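Beta-lactamase (Serratia marcescens, PDB 5GWA) probably hydrolyses the amide bond of beta-lactam antibiotics to give substituted beta-amino acids, as a plasmid-borne class A extended-spectrum enzyme, and binds the inhibitor avibactam. Local coordinates at residues Lys60-Asn65 with Glu178-Asn183; His52-Val57 with Asp186-Thr191. One frame throughout, in Å; residues are numbered along the deposited sequence. Where two conformers were deposited one is given.

Interaction 1: residues Lys60-Asn65 with Glu178-Asn183; sequences KLDKEN and EILSKN. With SO4 (sulfate ion), chain E.
D62 grips S181 with both carboxylate oxygens, and both donors arrive from above the carboxylate plane, at least 40° out of it. D62 OD2 receives the backbone bond, 3.0 Å from S181 N and nearly straight, with an N-H...O angle of 173°. D62 OD1 takes the hydroxyl proton at 2.9 Å from S181 OG. One residue thus offers its amide and its side chain to one carboxylate, with S181 N and OG on the same side of its plane and D62 CG 3.7 Å from S181 CB.

The serine rotamer makes this possible: chi1 of 71° sets OG between the backbone N and the carbonyl carbon, from where it reaches D62 and, at the N-cap position of helix 182-193, caps S184 N. D62 OD1 is itself shared, since the hydroxyl of S184 also bonds to it. L180 CB and CD2 both lie 3.9 Å from D62 OD2, a carbon-to-oxygen approach beside the bonds; the leucine also touches L55, L58 and D59 of helix 49-63.

D62 projects from the last turn of that helix, which closes in a Schellman motif: N65, with positive phi, is the C-prime residue, its N bonded to D62 O at 3.2 Å, and I66 N returns to L61 O. K182 turns away from D62; its NZ pairs with D186 and approaches a sulfate oxygen, probably from the crystallisation liquor, too closely for the bond to be relied on.

The contact therefore joins the end of one helix to the start of another through the D62 side chain, received by the amide and hydroxyl of S181. An anionic carboxylate beside the N-terminus of helix 182-193 would be expected to interact favourably with the helix dipole, and its several donors should restrict its rotation.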
# COMPACT_ATOMS: atom_id res chain seq x y z
N LYS A 60 23.83 -7.00 12.59
CA LYS A 60 24.47 -5.73 12.86
C LYS A 60 24.19 -5.32 14.29
O LYS A 60 25.11 -4.91 14.99
CB LYS A 60 23.96 -4.65 11.88
CG LYS A 60 24.52 -3.26 12.16
CD LYS A 60 24.27 -2.34 10.97
CE LYS A 60 24.78 -0.92 11.19
NZ LYS A 60 26.24 -0.84 10.90
N LEU A 61 22.96 -5.45 14.75
CA LEU A 61 22.63 -5.10 16.12
C LEU A 61 23.41 -6.01 17.08
O LEU A 61 23.91 -5.56 18.11
CB LEU A 61 21.16 -5.27 16.36
CG LEU A 61 20.23 -4.32 15.60
CD1 LEU A 61 18.82 -4.67 15.97
CD2 LEU A 61 20.50 -2.85 15.91
N ASP A 62 23.43 -7.30 16.77
CA ASP A 62 24.17 -8.28 17.61
C ASP A 62 25.64 -7.82 17.69
O ASP A 62 26.21 -7.70 18.78
CB ASP A 62 24.12 -9.70 16.97
CG ASP A 62 22.78 -10.48 17.18
OD1 ASP A 62 22.00 -10.21 18.10
OD2 ASP A 62 22.58 -11.48 16.45
N LYS A 63 26.30 -7.67 16.54
CA LYS A 63 27.75 -7.48 16.53
C LYS A 63 28.13 -6.17 17.18
O LYS A 63 29.18 -6.07 17.83
CB LYS A 63 28.32 -7.49 15.12
CG LYS A 63 28.22 -8.85 14.40
CD LYS A 63 29.05 -9.96 15.04
CE LYS A 63 28.52 -11.36 14.71
NZ LYS A 63 28.53 -11.64 13.26
N GLU A 64 27.34 -5.14 16.91
CA GLU A 64 27.71 -3.81 17.37
C GLU A 64 27.13 -3.54 18.75
O GLU A 64 27.23 -2.42 19.26
CB GLU A 64 27.30 -2.75 16.32
CG GLU A 64 28.13 -2.81 15.04
CD GLU A 64 27.69 -1.82 13.96
OE1 GLU A 64 27.23 -0.70 14.29
OE2 GLU A 64 27.93 -2.10 12.78
N ASN A 65 26.56 -4.57 19.39
CA ASN A 65 26.03 -4.46 20.74
C ASN A 65 24.95 -3.38 20.86
O ASN A 65 24.81 -2.74 21.90
CB ASN A 65 27.18 -4.23 21.73
CG ASN A 65 28.29 -5.27 21.59
OD1 ASN A 65 28.07 -6.45 21.86
ND2 ASN A 65 29.45 -4.84 21.11
N GLU A 178 22.42 -20.89 13.00
CA GLU A 178 23.80 -20.75 12.55
C GLU A 178 24.16 -19.33 12.13
O GLU A 178 25.27 -19.11 11.63
CB GLU A 178 24.07 -21.68 11.36
CG GLU A 178 23.95 -23.16 11.68
CD GLU A 178 24.16 -24.08 10.48
OE1 GLU A 178 24.40 -23.60 9.35
OE2 GLU A 178 24.10 -25.32 10.69
N ILE A 179 23.19 -18.43 12.16
CA ILE A 179 23.41 -17.05 11.72
C ILE A 179 23.43 -16.01 12.86
O ILE A 179 24.28 -15.13 12.86
CB ILE A 179 22.36 -16.62 10.65
CG1 ILE A 179 22.33 -17.60 9.49
CG2 ILE A 179 22.66 -15.22 10.15
CD1 ILE A 179 21.12 -17.45 8.59
N LEU A 180 22.51 -16.07 13.80
CA LEU A 180 22.31 -14.97 14.76
C LEU A 180 22.65 -15.37 16.20
O LEU A 180 22.83 -16.54 16.52
CB LEU A 180 20.87 -14.47 14.67
CG LEU A 180 20.47 -13.93 13.28
CD1 LEU A 180 18.96 -13.72 13.28
CD2 LEU A 180 21.19 -12.62 12.97
N SER A 181 22.63 -14.40 17.11
CA SER A 181 22.56 -14.73 18.54
C SER A 181 21.30 -15.50 18.85
O SER A 181 20.34 -15.46 18.08
CB SER A 181 22.59 -13.46 19.39
OG SER A 181 21.38 -12.73 19.29
N LYS A 182 21.27 -16.16 20.00
CA LYS A 182 20.04 -16.83 20.45
C LYS A 182 18.84 -15.87 20.53
O LYS A 182 17.73 -16.24 20.14
CB LYS A 182 20.29 -17.52 21.80
CG LYS A 182 19.14 -18.38 22.30
CD LYS A 182 18.43 -17.75 23.50
CE LYS A 182 17.62 -18.78 24.27
NZ LYS A 182 16.63 -19.53 23.45
N ASN A 183 19.04 -14.69 21.13
CA ASN A 183 17.96 -13.74 21.33
C ASN A 183 17.43 -13.21 20.01
O ASN A 183 16.22 -13.09 19.84
CB ASN A 183 18.37 -12.56 22.21
CG ASN A 183 19.86 -12.40 22.31
OD1 ASN A 183 20.54 -13.18 22.99
ND2 ASN A 183 20.39 -11.39 21.64
S SO4 E . 18.11 -22.62 22.17
O1 SO4 E . 19.30 -23.30 22.76
O2 SO4 E . 18.18 -21.19 22.51
O3 SO4 E . 18.11 -22.77 20.67
O4 SO4 E . 16.86 -23.24 22.69

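Interaction 2: residues His52-Val57 with Asp186-Thr191; sequences HLALAV and DFLLNT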
# COMPACT_ATOMS: atom_id res chain seq x y z
N HIS A 52 15.82 -11.66 4.49
CA HIS A 52 17.27 -11.55 4.32
C HIS A 52 17.68 -10.24 4.99
O HIS A 52 18.69 -10.17 5.68
CB HIS A 52 17.62 -11.49 2.84
CG HIS A 52 17.11 -12.65 2.04
ND1 HIS A 52 15.76 -12.92 1.91
CD2 HIS A 52 17.73 -13.52 1.22
CE1 HIS A 52 15.59 -13.96 1.12
NE2 HIS A 52 16.77 -14.35 0.68
N LEU A 53 16.90 -9.19 4.75
CA LEU A 53 17.18 -7.88 5.36
C LEU A 53 17.19 -7.95 6.89
O LEU A 53 18.15 -7.48 7.54
CB LEU A 53 16.12 -6.90 4.87
CG LEU A 53 16.10 -5.56 5.59
CD1 LEU A 53 17.42 -4.82 5.44
CD2 LEU A 53 14.94 -4.72 5.11
N ALA A 54 16.26 -8.71 7.46
CA ALA A 54 16.13 -8.84 8.90
C ALA A 54 17.34 -9.57 9.47
O ALA A 54 17.88 -9.17 10.50
CB ALA A 54 14.84 -9.52 9.26
N LEU A 55 17.77 -10.62 8.78
CA LEU A 55 19.03 -11.29 9.17
C LEU A 55 20.18 -10.31 9.25
O LEU A 55 20.89 -10.30 10.26
CB LEU A 55 19.40 -12.39 8.17
CG LEU A 55 18.46 -13.58 8.07
CD1 LEU A 55 18.90 -14.49 6.95
CD2 LEU A 55 18.35 -14.37 9.35
N ALA A 56 20.38 -9.49 8.22
CA ALA A 56 21.52 -8.58 8.20
C ALA A 56 21.36 -7.53 9.31
O ALA A 56 22.34 -7.11 9.94
CB ALA A 56 21.66 -7.92 6.85
N VAL A 57 20.16 -6.98 9.44
CA VAL A 57 19.92 -6.02 10.52
C VAL A 57 20.20 -6.58 11.91
O VAL A 57 20.87 -5.93 12.74
CB VAL A 57 18.47 -5.52 10.45
CG1 VAL A 57 18.11 -4.67 11.65
CG2 VAL A 57 18.31 -4.72 9.19
N ASP A 186 15.56 -16.07 18.30
CA ASP A 186 14.26 -16.23 18.90
C ASP A 186 13.33 -15.14 18.41
O ASP A 186 12.16 -15.37 18.15
CB ASP A 186 14.36 -16.17 20.44
CG ASP A 186 14.75 -17.51 21.05
OD1 ASP A 186 14.19 -18.52 20.58
OD2 ASP A 186 15.58 -17.53 22.01
N PHE A 187 13.83 -13.90 18.44
CA PHE A 187 13.06 -12.74 18.00
C PHE A 187 12.59 -12.81 16.55
O PHE A 187 11.37 -12.67 16.28
CB PHE A 187 13.85 -11.45 18.21
CG PHE A 187 13.13 -10.23 17.72
CD1 PHE A 187 12.05 -9.72 18.40
CD2 PHE A 187 13.53 -9.62 16.57
CE1 PHE A 187 11.37 -8.59 17.94
CE2 PHE A 187 12.89 -8.46 16.12
CZ PHE A 187 11.78 -7.99 16.77
N LEU A 188 13.50 -13.15 15.66
CA LEU A 188 13.11 -13.24 14.24
C LEU A 188 12.19 -14.41 14.00
O LEU A 188 11.15 -14.28 13.29
CB LEU A 188 14.32 -13.32 13.35
CG LEU A 188 13.99 -13.35 11.85
CD1 LEU A 188 13.07 -12.21 11.41
CD2 LEU A 188 15.26 -13.41 11.04
N LEU A 189 12.49 -15.55 14.64
CA LEU A 189 11.57 -16.69 14.48
C LEU A 189 10.17 -16.38 14.97
O LEU A 189 9.18 -16.68 14.30
CB LEU A 189 12.12 -17.95 15.17
CG LEU A 189 11.29 -19.23 14.97
CD1 LEU A 189 11.08 -19.60 13.53
CD2 LEU A 189 11.95 -20.41 15.67
N ASN A 190 10.03 -15.78 16.17
CA ASN A 190 8.72 -15.45 16.68
C ASN A 190 8.03 -14.50 15.69
O ASN A 190 6.84 -14.63 15.43
CB ASN A 190 8.80 -14.80 18.06
CG ASN A 190 9.01 -15.81 19.18
OD1 ASN A 190 8.55 -16.94 19.11
ND2 ASN A 190 9.60 -15.36 20.26
N THR A 191 8.82 -13.58 15.14
CA THR A 191 8.25 -12.54 14.27
C THR A 191 7.70 -13.20 12.96
O THR A 191 6.56 -12.91 12.51
CB THR A 191 9.32 -11.50 13.99
OG1 THR A 191 9.69 -10.86 15.24
CG2 THR A 191 8.83 -10.48 13.04
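Beside the A54, L55 and L188 contact, the F187 ring has T191 OG1 over the centre of one face, 3.8 Å above the plane, and its side chain touches S101, I104 and K105 of helix 100-109; H52 points away from helix 182-193, against M45, I143 and L170.

The junction itself is L188 with its two methyls divided. CD1 meets A54 CB at 3.9 Å, and CD2 meets L55 CD2 at 3.7 Å. L188 holds CG anti to its backbone N (chi1 -177°), and with chi2 at 53° the branches spread over both partners. The L55 and L188 side chains cross at about a right angle. F174 of helix 164-175 touches both leucines, adding a third helix to the packing.

One turn on from F187 in the same helix, T191 OG1 bonds to F187 O at 2.7 Å, and T191 N reaches the same oxygen from the opposite face of the carbonyl plane.

The contact sets helix 182-193 against helix 49-63, whose start carries K50 of the avibactam pocket. All three touching residues are buried and purely apolar where they meet, so cohesion rests on the fit of methyl against methyl, with no polar bond to direct it.

How the interactions relate
Both interactions join helix 49-63 to helix 182-193, with centres 10 Å apart. Along the chain the order is 52-57, 60-65, 178-183, 186-191, so interaction 1 is nested inside the loop closed by interaction 2. Advancing along helix 49-63 matches moving back toward the start of helix 182-193, evidence that the two run in roughly opposed directions, obliquely to each other. Interaction 2 is buried about 11 Å from the chain centre, interaction 1 at the surface about 20 Å from it. They touch directly: L180 CD2 lies 3.6 Å from L55 O, and I179 CD1 4.0 Å from L55 CD1. Apolar packing inside and polar bonds to the N-cap residue outside tie one helix pair of the enzyme's helical region.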